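Local coordinates for flavohemoprotein (Vibrio cholerae O1 biovar El Tor, PDB 4EH1) that probably detoxifies nitric oxide by converting it to nitrate with oxygen and NAD(P)H, the part here being its FAD- and NAD(P)H-binding reductase domain, at residues 124-129 and 144-149; 117-122 and 130-135; 56-61 and 231-236. All blocks are in the same frame, centred on the assembly; numbering follows the deposited sequence. Where two conformers were deposited one is given.

Interaction 1. Residues 124-129 and 144-149; sequences VGATPM and VTYLYA. With FAD (flavin-adenine dinucleotide), chain C.
Tyr146 and Tyr148 both carry CG trans to the backbone N (chi1 -179° and -174°), which sends the two side chains out from strand 144-150 toward the first turn of helix 126-138, where Ala126 lies against the Tyr148 ring and the Tyr146 hydroxyl. The methyl of Ala126 is the hub. Its CB sits 3.4 Å from Tyr148 CE1, approaching that ring obliquely, and 3.8 Å from Tyr146 OH. One turn on, Met129 brings its CB to the edge of the Tyr146 ring, 4.2 Å from CE2, while its thioether leads off elsewhere.

No direct hydrogen bond joins the two segments; a water does the job. It lies in the plane of the Tyr146 ring, accepts from Tyr146 OH and donates to Ala126 O at 2.7 Å. The Tyr148 hydroxyl has its own partner, the carbonyl O of Gly123, just before the turn.

The turn itself is tied by Thr127 N, which donates to Val124 O. In the conformer given, the Thr127 hydroxyl also reaches Val124 O and CG2 lies 3.5 Å from FAD O4; Val124 places CG2 3.8 Å from FAD O2. Residues 124-128 also probably line the NADP(+) site, as in related reductases.

The contact is therefore apolar at its centre and polar at its ends: both phenol hydroxyls are spent, one directly and one through water, on the carbonyls of Gly123, just ahead of the turn, and of Ala126; together they probably help hold the turn beside the flavin.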
loop_
_atom_site.group_PDB
_atom_site.type_symbol
_atom_site.label_atom_id
_atom_site.label_comp_id
_atom_site.label_asym_id
_atom_site.label_seq_id
_atom_site.Cartn_x
_atom_site.Cartn_y
_atom_site.Cartn_z
ATOM N N VAL A 124 15.010 -3.912 -6.721
ATOM C CA VAL A 124 14.767 -2.777 -5.851
ATOM C C VAL A 124 15.790 -1.663 -6.129
ATOM O O VAL A 124 15.669 -0.535 -5.620
ATOM C CB VAL A 124 14.736 -3.209 -4.364
ATOM C CG1 VAL A 124 16.154 -3.411 -3.828
ATOM C CG2 VAL A 124 13.894 -2.201 -3.526
ATOM N N GLY A 125 16.762 -1.987 -6.978
ATOM C CA GLY A 125 17.677 -1.012 -7.542
ATOM C C GLY A 125 16.934 0.146 -8.211
ATOM O O GLY A 125 17.481 1.242 -8.394
ATOM N N ALA A 126 15.685 -0.097 -8.575
ATOM C CA ALA A 126 14.864 0.928 -9.204
ATOM C C ALA A 126 14.555 2.132 -8.281
ATOM O O ALA A 126 14.248 3.194 -8.768
ATOM C CB ALA A 126 13.560 0.314 -9.755
ATOM N N THR A 127 14.639 1.946 -6.966
ATOM C CA THR A 127 14.232 2.990 -6.022
ATOM C C THR A 127 14.974 4.338 -6.239
ATOM O O THR A 127 14.329 5.359 -6.494
ATOM C CB THR A 127 14.302 2.500 -4.543
ATOM O OG1 THR A 127 13.527 1.303 -4.384
ATOM C CG2 THR A 127 13.787 3.554 -3.592
ATOM N N PRO A 128 16.320 4.350 -6.181
ATOM C CA PRO A 128 16.950 5.660 -6.436
ATOM C C PRO A 128 16.741 6.166 -7.868
ATOM O O PRO A 128 16.693 7.385 -8.067
ATOM C CB PRO A 128 18.432 5.394 -6.172
ATOM C CG PRO A 128 18.574 3.882 -6.372
ATOM C CD PRO A 128 17.319 3.321 -5.836
ATOM N N MET A 129 16.604 5.249 -8.832
ATOM C CA MET A 129 16.362 5.622 -10.199
ATOM C C MET A 129 15.040 6.336 -10.314
ATOM O O MET A 129 14.890 7.208 -11.164
ATOM C CB MET A 129 16.338 4.420 -11.130
ATOM C CG MET A 129 17.664 3.720 -11.270
ATOM S SD MET A 129 19.061 4.859 -11.567
ATOM C CE MET A 129 20.327 3.590 -11.525
ATOM N N VAL A 144 16.452 10.753 -22.271
ATOM C CA VAL A 144 16.531 9.802 -21.156
ATOM C C VAL A 144 16.083 8.386 -21.583
ATOM O O VAL A 144 15.030 8.223 -22.205
ATOM C CB VAL A 144 15.706 10.269 -19.924
ATOM C CG1 VAL A 144 15.846 9.262 -18.761
ATOM C CG2 VAL A 144 16.154 11.664 -19.453
ATOM N N THR A 145 16.914 7.388 -21.274
ATOM C CA THR A 145 16.581 5.982 -21.487
ATOM C C THR A 145 16.541 5.233 -20.138
ATOM O O THR A 145 17.473 5.305 -19.327
ATOM C CB THR A 145 17.605 5.289 -22.417
ATOM O OG1 THR A 145 17.658 5.974 -23.664
ATOM C CG2 THR A 145 17.192 3.828 -22.695
ATOM N N TYR A 146 15.460 4.513 -19.896
ATOM C CA TYR A 146 15.317 3.762 -18.667
ATOM C C TYR A 146 15.345 2.246 -18.961
ATOM O O TYR A 146 14.502 1.726 -19.695
ATOM C CB TYR A 146 13.992 4.151 -18.052
ATOM C CG TYR A 146 13.644 3.506 -16.732
ATOM C CD1 TYR A 146 12.802 2.392 -16.685
ATOM C CD2 TYR A 146 14.108 4.039 -15.527
ATOM C CE1 TYR A 146 12.452 1.804 -15.486
ATOM C CE2 TYR A 146 13.768 3.453 -14.315
ATOM C CZ TYR A 146 12.927 2.342 -14.303
ATOM O OH TYR A 146 12.566 1.759 -13.114
ATOM N N LEU A 147 16.316 1.539 -18.404
ATOM C CA LEU A 147 16.426 0.092 -18.643
ATOM C C LEU A 147 16.246 -0.626 -17.310
ATOM O O LEU A 147 16.960 -0.337 -16.343
ATOM C CB LEU A 147 17.770 -0.269 -19.279
ATOM C CG LEU A 147 18.223 0.510 -20.535
ATOM C CD1 LEU A 147 19.622 0.098 -20.947
ATOM C CD2 LEU A 147 17.290 0.326 -21.706
ATOM N N TYR A 148 15.288 -1.550 -17.261
ATOM C CA TYR A 148 14.868 -2.167 -16.004
ATOM C C TYR A 148 14.725 -3.697 -16.145
ATOM O O TYR A 148 14.144 -4.192 -17.127
ATOM C CB TYR A 148 13.529 -1.566 -15.525
ATOM C CG TYR A 148 13.116 -2.075 -14.144
ATOM C CD1 TYR A 148 13.948 -1.900 -13.045
ATOM C CD2 TYR A 148 11.917 -2.775 -13.952
ATOM C CE1 TYR A 148 13.606 -2.396 -11.775
ATOM C CE2 TYR A 148 11.559 -3.289 -12.679
ATOM C CZ TYR A 148 12.400 -3.071 -11.603
ATOM O OH TYR A 148 12.066 -3.529 -10.352
ATOM N N ALA A 149 15.267 -4.434 -15.177
ATOM C CA ALA A 149 15.122 -5.892 -15.139
ATOM C C ALA A 149 14.469 -6.322 -13.827
ATOM O O ALA A 149 14.859 -5.888 -12.754
ATOM C CB ALA A 149 16.484 -6.580 -15.318
HETATM P PA FAD C . 18.657 -8.173 7.638
HETATM O O1A FAD C . 19.731 -7.241 7.805
HETATM O O2A FAD C . 17.957 -8.729 8.745
HETATM O O5B FAD C . 19.227 -9.380 6.859
HETATM C C5B FAD C . 20.245 -9.209 5.907
HETATM C C4B FAD C . 20.563 -10.469 5.124
HETATM O O4B FAD C . 21.271 -11.405 5.914
HETATM C C3B FAD C . 19.287 -11.129 4.696
HETATM O O3B FAD C . 19.500 -11.720 3.440
HETATM C C2B FAD C . 19.085 -12.202 5.711
HETATM O O2B FAD C . 18.409 -13.246 5.081
HETATM C C1B FAD C . 20.483 -12.550 6.131
HETATM N N9A FAD C . 20.488 -12.882 7.551
HETATM C C8A FAD C . 19.925 -12.198 8.523
HETATM N N7A FAD C . 20.101 -12.796 9.701
HETATM C C5A FAD C . 20.788 -13.893 9.477
HETATM C C6A FAD C . 21.298 -14.978 10.300
HETATM N N6A FAD C . 21.108 -14.999 11.627
HETATM N N1A FAD C . 21.948 -15.938 9.668
HETATM C C2A FAD C . 22.140 -15.917 8.368
HETATM N N3A FAD C . 21.705 -14.971 7.564
HETATM C C4A FAD C . 21.028 -13.951 8.053
HETATM N N1 FAD C . 16.699 -1.515 0.565
HETATM C C2 FAD C . 15.505 -1.189 0.075
HETATM O O2 FAD C . 14.587 -1.948 0.252
HETATM N N3 FAD C . 15.263 -0.070 -0.584
HETATM C C4 FAD C . 16.183 0.820 -0.805
HETATM O O4 FAD C . 15.894 1.821 -1.406
HETATM C C4X FAD C . 17.535 0.533 -0.311
HETATM N N5 FAD C . 18.531 1.365 -0.503
HETATM C C5X FAD C . 19.742 1.084 -0.061
HETATM C C6 FAD C . 20.736 1.981 -0.290
HETATM C C7 FAD C . 21.999 1.724 0.146
HETATM C C7M FAD C . 23.088 2.695 -0.106
HETATM C C8 FAD C . 22.284 0.497 0.875
HETATM C C8M FAD C . 23.668 0.261 1.345
HETATM C C9 FAD C . 21.288 -0.408 1.114
HETATM C C9A FAD C . 20.020 -0.157 0.661
HETATM N N10 FAD C . 18.993 -1.059 0.886
HETATM C C10 FAD C . 17.739 -0.726 0.400
HETATM C "C1'" FAD C . 19.231 -2.284 1.638
HETATM C "C2'" FAD C . 18.680 -2.130 3.056
HETATM O "O2'" FAD C . 19.332 -1.128 3.805
HETATM C "C3'" FAD C . 18.766 -3.352 3.947
HETATM O "O3'" FAD C . 20.061 -3.887 3.962
HETATM C "C4'" FAD C . 17.719 -4.416 3.673
HETATM O "O4'" FAD C . 16.446 -3.822 3.759
HETATM C "C5'" FAD C . 17.804 -5.625 4.599
HETATM O "O5'" FAD C . 17.611 -5.333 5.951
HETATM P P FAD C . 16.827 -6.234 6.919
HETATM O O1P FAD C . 17.043 -5.699 8.222
HETATM O O2P FAD C . 15.503 -6.348 6.440
HETATM O O3P FAD C . 17.543 -7.590 6.730
HETATM O O HOH W 1 13.063 3.289 -11.203
#

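Interaction 2. Residues 117-122 and 130-135; sequences VVLISA and QAILHT
Leu119 does all the work on the strand side, reaching from strand 117-122 to Leu133 and Ile132 on helix 126-138. The tight spot is methyl against methyl: Leu119 CD1 lies 3.7 Å from Leu133 CD2 and 4.0 Å from Leu133 CG. The torsion of Leu119 (chi1 -51°, CG trans to the carbonyl carbon) presents both its methyls to the helix, so that Ile132 CG2 can rest across the fork, 4.1 Å from CD1 and equally far from CD2. The branched chains cross at a slant, all three residues are buried, and the contact is purely apolar.

The far side of the helix turns away from the strand and is partly exposed; His134 and Thr135 do not touch strand 117-122. Thr135 OG1 instead turns back on its own helix and donates to Ala131 O at 2.8 Å, a carbonyl that Thr135 N reaches from the opposite face of its plane. His134 NE2 bonds to Glu161, and its ring stacks with that of His61.

A helix laid by its aliphatic side on the strand it has just left is the first half of a beta-alpha-beta crossover, here strand 117-122, helix 126-138 and strand 144-150, within the parallel-sheet NAD-binding domain of ferredoxin reductase-type enzymes.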
loop_
_atom_site.group_PDB
_atom_site.type_symbol
_atom_site.label_atom_id
_atom_site.label_comp_id
_atom_site.label_asym_id
_atom_site.label_seq_id
_atom_site.Cartn_x
_atom_site.Cartn_y
_atom_site.Cartn_z
ATOM N N VAL A 117 21.203 10.495 -20.980
ATOM C CA VAL A 117 21.229 9.815 -19.697
ATOM C C VAL A 117 20.647 8.410 -19.815
ATOM O O VAL A 117 19.518 8.245 -20.310
ATOM C CB VAL A 117 20.422 10.627 -18.628
ATOM C CG1 VAL A 117 20.182 9.793 -17.382
ATOM C CG2 VAL A 117 21.176 11.866 -18.252
ATOM N N VAL A 118 21.418 7.404 -19.379
ATOM C CA VAL A 118 20.888 6.042 -19.305
ATOM C C VAL A 118 20.752 5.580 -17.845
ATOM O O VAL A 118 21.708 5.634 -17.069
ATOM C CB VAL A 118 21.698 5.037 -20.192
ATOM C CG1 VAL A 118 21.058 3.665 -20.171
ATOM C CG2 VAL A 118 21.731 5.503 -21.647
ATOM N N LEU A 119 19.548 5.171 -17.462
ATOM C CA LEU A 119 19.322 4.643 -16.119
ATOM C C LEU A 119 19.105 3.130 -16.264
ATOM O O LEU A 119 18.266 2.691 -17.055
ATOM C CB LEU A 119 18.081 5.268 -15.470
ATOM C CG LEU A 119 17.996 6.797 -15.488
ATOM C CD1 LEU A 119 16.757 7.296 -14.761
ATOM C CD2 LEU A 119 19.274 7.408 -14.886
ATOM N N ILE A 120 19.851 2.355 -15.483
ATOM C CA ILE A 120 19.819 0.906 -15.542
ATOM C C ILE A 120 19.718 0.356 -14.136
ATOM O O ILE A 120 20.556 0.639 -13.277
ATOM C CB ILE A 120 21.115 0.336 -16.159
ATOM C CG1 ILE A 120 21.420 1.030 -17.494
ATOM C CG2 ILE A 120 21.014 -1.205 -16.323
ATOM C CD1 ILE A 120 22.747 0.579 -18.154
ATOM N N SER A 121 18.707 -0.457 -13.899
ATOM C CA SER A 121 18.572 -1.073 -12.588
ATOM C C SER A 121 17.816 -2.387 -12.657
ATOM O O SER A 121 17.184 -2.690 -13.674
ATOM C CB SER A 121 17.838 -0.123 -11.639
ATOM O OG SER A 121 16.582 0.238 -12.183
ATOM N N ALA A 122 17.868 -3.128 -11.546
ATOM C CA ALA A 122 17.174 -4.398 -11.377
ATOM C C ALA A 122 16.540 -4.498 -10.006
ATOM O O ALA A 122 17.146 -4.126 -8.996
ATOM C CB ALA A 122 18.148 -5.585 -11.553
ATOM N N GLN A 130 14.088 5.974 -9.464
ATOM C CA GLN A 130 12.812 6.676 -9.443
ATOM C C GLN A 130 12.921 8.159 -9.003
ATOM O O GLN A 130 12.214 9.023 -9.537
ATOM C CB GLN A 130 11.806 5.926 -8.568
ATOM C CG GLN A 130 10.342 6.107 -9.055
ATOM C CD GLN A 130 10.078 5.470 -10.428
ATOM O OE1 GLN A 130 10.899 4.709 -10.963
ATOM N NE2 GLN A 130 8.935 5.791 -11.003
ATOM N N ALA A 131 13.780 8.440 -8.022
ATOM C CA ALA A 131 14.030 9.819 -7.592
ATOM C C ALA A 131 14.619 10.575 -8.762
ATOM O O ALA A 131 14.258 11.709 -9.015
ATOM C CB ALA A 131 14.981 9.871 -6.353
ATOM N N ILE A 132 15.508 9.920 -9.500
ATOM C CA ILE A 132 16.155 10.559 -10.636
ATOM C C ILE A 132 15.161 10.830 -11.769
ATOM O O ILE A 132 15.110 11.945 -12.272
ATOM C CB ILE A 132 17.353 9.749 -11.134
ATOM C CG1 ILE A 132 18.422 9.652 -10.017
ATOM C CG2 ILE A 132 17.941 10.390 -12.408
ATOM C CD1 ILE A 132 19.668 8.829 -10.392
ATOM N N LEU A 133 14.360 9.830 -12.148
ATOM C CA LEU A 133 13.300 10.072 -13.112
ATOM C C LEU A 133 12.436 11.264 -12.744
ATOM O O LEU A 133 12.167 12.115 -13.581
ATOM C CB LEU A 133 12.361 8.882 -13.208
ATOM C CG LEU A 133 12.851 7.654 -13.956
ATOM C CD1 LEU A 133 11.794 6.538 -13.831
ATOM C CD2 LEU A 133 13.169 7.995 -15.420
ATOM N N HIS A 134 11.949 11.297 -11.510
ATOM C CA HIS A 134 11.073 12.400 -11.121
ATOM C C HIS A 134 11.755 13.764 -11.201
ATOM O O HIS A 134 11.126 14.760 -11.607
ATOM C CB HIS A 134 10.453 12.187 -9.746
ATOM C CG HIS A 134 9.296 11.241 -9.751
ATOM N ND1 HIS A 134 8.102 11.532 -10.383
ATOM C CD2 HIS A 134 9.141 10.012 -9.196
ATOM C CE1 HIS A 134 7.259 10.528 -10.210
ATOM N NE2 HIS A 134 7.873 9.587 -9.508
ATOM N N THR A 135 13.039 13.805 -10.843
ATOM C CA THR A 135 13.817 15.055 -10.898
ATOM C C THR A 135 14.000 15.508 -12.347
ATOM O O THR A 135 13.839 16.679 -12.657
ATOM C CB THR A 135 15.223 14.902 -10.251
ATOM O OG1 THR A 135 15.060 14.433 -8.921
ATOM C CG2 THR A 135 15.954 16.260 -10.209
#

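Interaction 3. Residues 56-61 and 231-236; sequences QYSLSH and HYEVFG. With FAD (flavin-adenine dinucleotide), chain C; SO4 (sulfate ion), chain F.
Ser58 meets Phe235 and Glu233 at the flavin. It closes the Arg55-Gln56-Tyr57-Ser58 run, the RxYS motif of ferredoxin reductase-type FAD domains, whereas Phe235 and Glu233 come from the end of the NAD-binding domain. Ser58 OG lies 3.7 Å from Phe235 CZ, oblique to the ring, and 3.1 Å from FAD N5.

The isoalloxazine runs between two aromatic residues. Phe235 spreads one face over it, with C5X above the ring centre; its chi1 of 55° sets CG between the backbone N and carbonyl carbon and carries the ring onto the flavin. Across the flavin from it, Tyr57 turns a ring edge to the pyrimidine end, with CD1 3.3 Å from FAD C2. At the edge, Ser58 N donates to FAD O4 at 3.1 Å with an N-H...O angle of 156°.

Backbone and hydroxyls hold the ribityl chain: FAD O2' donates to Gln56 O, and Tyr57 OH shares a hydrogen bond with FAD O4'. One shell out, a water accepts a hydrogen bond from Ser58 OG and donates to Glu233 OE2, though that second length is doubtfully short. Glu233, extended and packed on Tyr39, probably influences the redox potential of the heme and FAD. Its carboxylate OE1 lies 3.7 Å from the flavin methyl C7M.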
loop_
_atom_site.group_PDB
_atom_site.type_symbol
_atom_site.label_atom_id
_atom_site.label_comp_id
_atom_site.label_asym_id
_atom_site.label_seq_id
_atom_site.Cartn_x
_atom_site.Cartn_y
_atom_site.Cartn_z
ATOM N N GLN A 56 19.930 1.788 5.629
ATOM C CA GLN A 56 19.828 2.767 4.557
ATOM C C GLN A 56 18.638 2.468 3.661
ATOM O O GLN A 56 18.434 1.305 3.259
ATOM C CB GLN A 56 21.120 2.750 3.707
ATOM C CG GLN A 56 22.396 2.929 4.497
ATOM C CD GLN A 56 23.075 1.605 4.819
ATOM O OE1 GLN A 56 22.443 0.659 5.298
ATOM N NE2 GLN A 56 24.354 1.529 4.538
ATOM N N TYR A 57 17.834 3.496 3.359
ATOM C CA TYR A 57 16.820 3.376 2.296
ATOM C C TYR A 57 16.868 4.592 1.367
ATOM O O TYR A 57 16.940 5.732 1.834
ATOM C CB TYR A 57 15.404 3.164 2.846
ATOM C CG TYR A 57 15.270 1.859 3.538
ATOM C CD1 TYR A 57 15.303 0.663 2.811
ATOM C CD2 TYR A 57 15.194 1.797 4.923
ATOM C CE1 TYR A 57 15.236 -0.581 3.452
ATOM C CE2 TYR A 57 15.145 0.581 5.571
ATOM C CZ TYR A 57 15.160 -0.613 4.831
ATOM O OH TYR A 57 15.097 -1.822 5.481
ATOM N N SER A 58 16.832 4.324 0.067
ATOM C CA SER A 58 16.990 5.337 -0.947
ATOM C C SER A 58 15.734 6.170 -1.056
ATOM O O SER A 58 14.632 5.647 -0.986
ATOM C CB SER A 58 17.214 4.679 -2.303
ATOM O OG SER A 58 18.410 3.922 -2.333
ATOM N N LEU A 59 15.888 7.479 -1.245
ATOM C CA LEU A 59 14.731 8.306 -1.579
ATOM C C LEU A 59 14.225 7.913 -2.992
ATOM O O LEU A 59 15.022 7.718 -3.898
ATOM C CB LEU A 59 15.106 9.773 -1.467
ATOM C CG LEU A 59 15.469 10.006 0.004
ATOM C CD1 LEU A 59 16.557 11.009 0.135
ATOM C CD2 LEU A 59 14.252 10.390 0.810
ATOM N N SER A 60 12.915 7.744 -3.168
ATOM C CA SER A 60 12.396 7.307 -4.474
ATOM C C SER A 60 11.463 8.318 -5.126
ATOM O O SER A 60 10.709 7.967 -6.054
ATOM C CB SER A 60 11.625 5.999 -4.350
ATOM O OG SER A 60 10.561 6.163 -3.434
ATOM N N HIS A 61 11.476 9.546 -4.604
ATOM C CA HIS A 61 10.845 10.669 -5.296
ATOM C C HIS A 61 11.816 11.864 -5.347
ATOM O O HIS A 61 12.850 11.838 -4.686
ATOM C CB HIS A 61 9.507 11.042 -4.626
ATOM C CG HIS A 61 8.451 11.445 -5.608
ATOM N ND1 HIS A 61 8.538 12.603 -6.356
ATOM C CD2 HIS A 61 7.303 10.826 -5.992
ATOM C CE1 HIS A 61 7.477 12.692 -7.142
ATOM N NE2 HIS A 61 6.719 11.622 -6.947
ATOM N N HIS A 231 28.239 5.496 -13.427
ATOM C CA HIS A 231 28.040 5.886 -12.042
ATOM C C HIS A 231 27.138 4.823 -11.421
ATOM O O HIS A 231 26.177 4.371 -12.049
ATOM C CB HIS A 231 27.386 7.267 -11.969
ATOM C CG HIS A 231 27.889 8.241 -12.988
ATOM N ND1 HIS A 231 28.924 9.122 -12.735
ATOM C CD2 HIS A 231 27.478 8.495 -14.257
ATOM C CE1 HIS A 231 29.136 9.865 -13.811
ATOM N NE2 HIS A 231 28.269 9.508 -14.745
ATOM N N TYR A 232 27.429 4.401 -10.197
ATOM C CA TYR A 232 26.744 3.220 -9.718
ATOM C C TYR A 232 26.605 3.217 -8.227
ATOM O O TYR A 232 27.375 3.858 -7.519
ATOM C CB TYR A 232 27.506 1.956 -10.145
ATOM C CG TYR A 232 28.788 1.768 -9.354
ATOM C CD1 TYR A 232 29.868 2.624 -9.545
ATOM C CD2 TYR A 232 28.919 0.752 -8.421
ATOM C CE1 TYR A 232 31.039 2.491 -8.832
ATOM C CE2 TYR A 232 30.106 0.594 -7.698
ATOM C CZ TYR A 232 31.163 1.475 -7.908
ATOM O OH TYR A 232 32.345 1.354 -7.207
ATOM N N GLU A 233 25.608 2.478 -7.757
ATOM C CA GLU A 233 25.443 2.203 -6.349
ATOM C C GLU A 233 24.996 0.745 -6.166
ATOM O O GLU A 233 24.065 0.291 -6.819
ATOM C CB GLU A 233 24.407 3.129 -5.742
ATOM C CG GLU A 233 24.365 3.012 -4.216
ATOM C CD GLU A 233 23.548 4.109 -3.554
ATOM O OE1 GLU A 233 24.127 4.930 -2.806
ATOM O OE2 GLU A 233 22.319 4.153 -3.780
ATOM N N VAL A 234 25.661 0.020 -5.279
ATOM C CA VAL A 234 25.305 -1.377 -5.021
ATOM C C VAL A 234 24.513 -1.562 -3.747
ATOM O O VAL A 234 24.891 -1.058 -2.682
ATOM C CB VAL A 234 26.562 -2.306 -4.980
ATOM C CG1 VAL A 234 26.188 -3.715 -4.577
ATOM C CG2 VAL A 234 27.230 -2.310 -6.312
ATOM N N PHE A 235 23.377 -2.241 -3.871
ATOM C CA PHE A 235 22.715 -2.873 -2.721
ATOM C C PHE A 235 21.865 -4.042 -3.205
ATOM O O PHE A 235 21.311 -3.990 -4.303
ATOM C CB PHE A 235 21.942 -1.896 -1.834
ATOM C CG PHE A 235 20.900 -1.063 -2.550
ATOM C CD1 PHE A 235 19.569 -1.470 -2.600
ATOM C CD2 PHE A 235 21.236 0.159 -3.101
ATOM C CE1 PHE A 235 18.596 -0.680 -3.224
ATOM C CE2 PHE A 235 20.264 0.956 -3.698
ATOM C CZ PHE A 235 18.947 0.535 -3.761
ATOM N N GLY A 236 21.791 -5.103 -2.409
ATOM C CA GLY A 236 21.442 -6.401 -2.957
ATOM C C GLY A 236 20.268 -7.171 -2.390
ATOM O O GLY A 236 19.142 -6.676 -2.382
HETATM P PA FAD C . 18.657 -8.173 7.638
HETATM O O1A FAD C . 19.731 -7.241 7.805
HETATM O O2A FAD C . 17.957 -8.729 8.745
HETATM O O5B FAD C . 19.227 -9.380 6.859
HETATM C C5B FAD C . 20.245 -9.209 5.907
HETATM C C4B FAD C . 20.563 -10.469 5.124
HETATM O O4B FAD C . 21.271 -11.405 5.914
HETATM C C3B FAD C . 19.287 -11.129 4.696
HETATM O O3B FAD C . 19.500 -11.720 3.440
HETATM C C2B FAD C . 19.085 -12.202 5.711
HETATM O O2B FAD C . 18.409 -13.246 5.081
HETATM C C1B FAD C . 20.483 -12.550 6.131
HETATM N N9A FAD C . 20.488 -12.882 7.551
HETATM C C8A FAD C . 19.925 -12.198 8.523
HETATM N N7A FAD C . 20.101 -12.796 9.701
HETATM C C5A FAD C . 20.788 -13.893 9.477
HETATM C C6A FAD C . 21.298 -14.978 10.300
HETATM N N6A FAD C . 21.108 -14.999 11.627
HETATM N N1A FAD C . 21.948 -15.938 9.668
HETATM C C2A FAD C . 22.140 -15.917 8.368
HETATM N N3A FAD C . 21.705 -14.971 7.564
HETATM C C4A FAD C . 21.028 -13.951 8.053
HETATM N N1 FAD C . 16.699 -1.515 0.565
HETATM C C2 FAD C . 15.505 -1.189 0.075
HETATM O O2 FAD C . 14.587 -1.948 0.252
HETATM N N3 FAD C . 15.263 -0.070 -0.584
HETATM C C4 FAD C . 16.183 0.820 -0.805
HETATM O O4 FAD C . 15.894 1.821 -1.406
HETATM C C4X FAD C . 17.535 0.533 -0.311
HETATM N N5 FAD C . 18.531 1.365 -0.503
HETATM C C5X FAD C . 19.742 1.084 -0.061
HETATM C C6 FAD C . 20.736 1.981 -0.290
HETATM C C7 FAD C . 21.999 1.724 0.146
HETATM C C7M FAD C . 23.088 2.695 -0.106
HETATM C C8 FAD C . 22.284 0.497 0.875
HETATM C C8M FAD C . 23.668 0.261 1.345
HETATM C C9 FAD C . 21.288 -0.408 1.114
HETATM C C9A FAD C . 20.020 -0.157 0.661
HETATM N N10 FAD C . 18.993 -1.059 0.886
HETATM C C10 FAD C . 17.739 -0.726 0.400
HETATM C "C1'" FAD C . 19.231 -2.284 1.638
HETATM C "C2'" FAD C . 18.680 -2.130 3.056
HETATM O "O2'" FAD C . 19.332 -1.128 3.805
HETATM C "C3'" FAD C . 18.766 -3.352 3.947
HETATM O "O3'" FAD C . 20.061 -3.887 3.962
HETATM C "C4'" FAD C . 17.719 -4.416 3.673
HETATM O "O4'" FAD C . 16.446 -3.822 3.759
HETATM C "C5'" FAD C . 17.804 -5.625 4.599
HETATM O "O5'" FAD C . 17.611 -5.333 5.951
HETATM P P FAD C . 16.827 -6.234 6.919
HETATM O O1P FAD C . 17.043 -5.699 8.222
HETATM O O2P FAD C . 15.503 -6.348 6.440
HETATM O O3P FAD C . 17.543 -7.590 6.730
HETATM S S SO4 F . 29.556 6.958 -7.696
HETATM O O1 SO4 F . 29.907 5.978 -8.725
HETATM O O2 SO4 F . 29.982 6.481 -6.378
HETATM O O3 SO4 F . 30.209 8.234 -7.990
HETATM O O4 SO4 F . 28.111 7.175 -7.696
HETATM O O HOH W 2 20.679 5.464 -2.559
#

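Overall arrangement
The six segments come along the chain in the order 56-61, 117-122, 124-129, 130-135, 144-149 and 231-236. Interactions 1 and 2 alternate, sharing helix 126-138 and the neighbouring parallel strands 117-122 and 144-150, with centres about 5 Å apart. Both are nested in the long loop closed by interaction 3, whose centre is about 10 Å from interaction 1 and 11 Å from interaction 2. Strand 230-234 belongs to the same parallel sheet, while strand 53-58 edges the antiparallel sheet of the FAD domain. Interactions 1 and 3 both touch FAD: the turn and first residues of helix 126-138 face the isoalloxazine, which lies where the two domains meet.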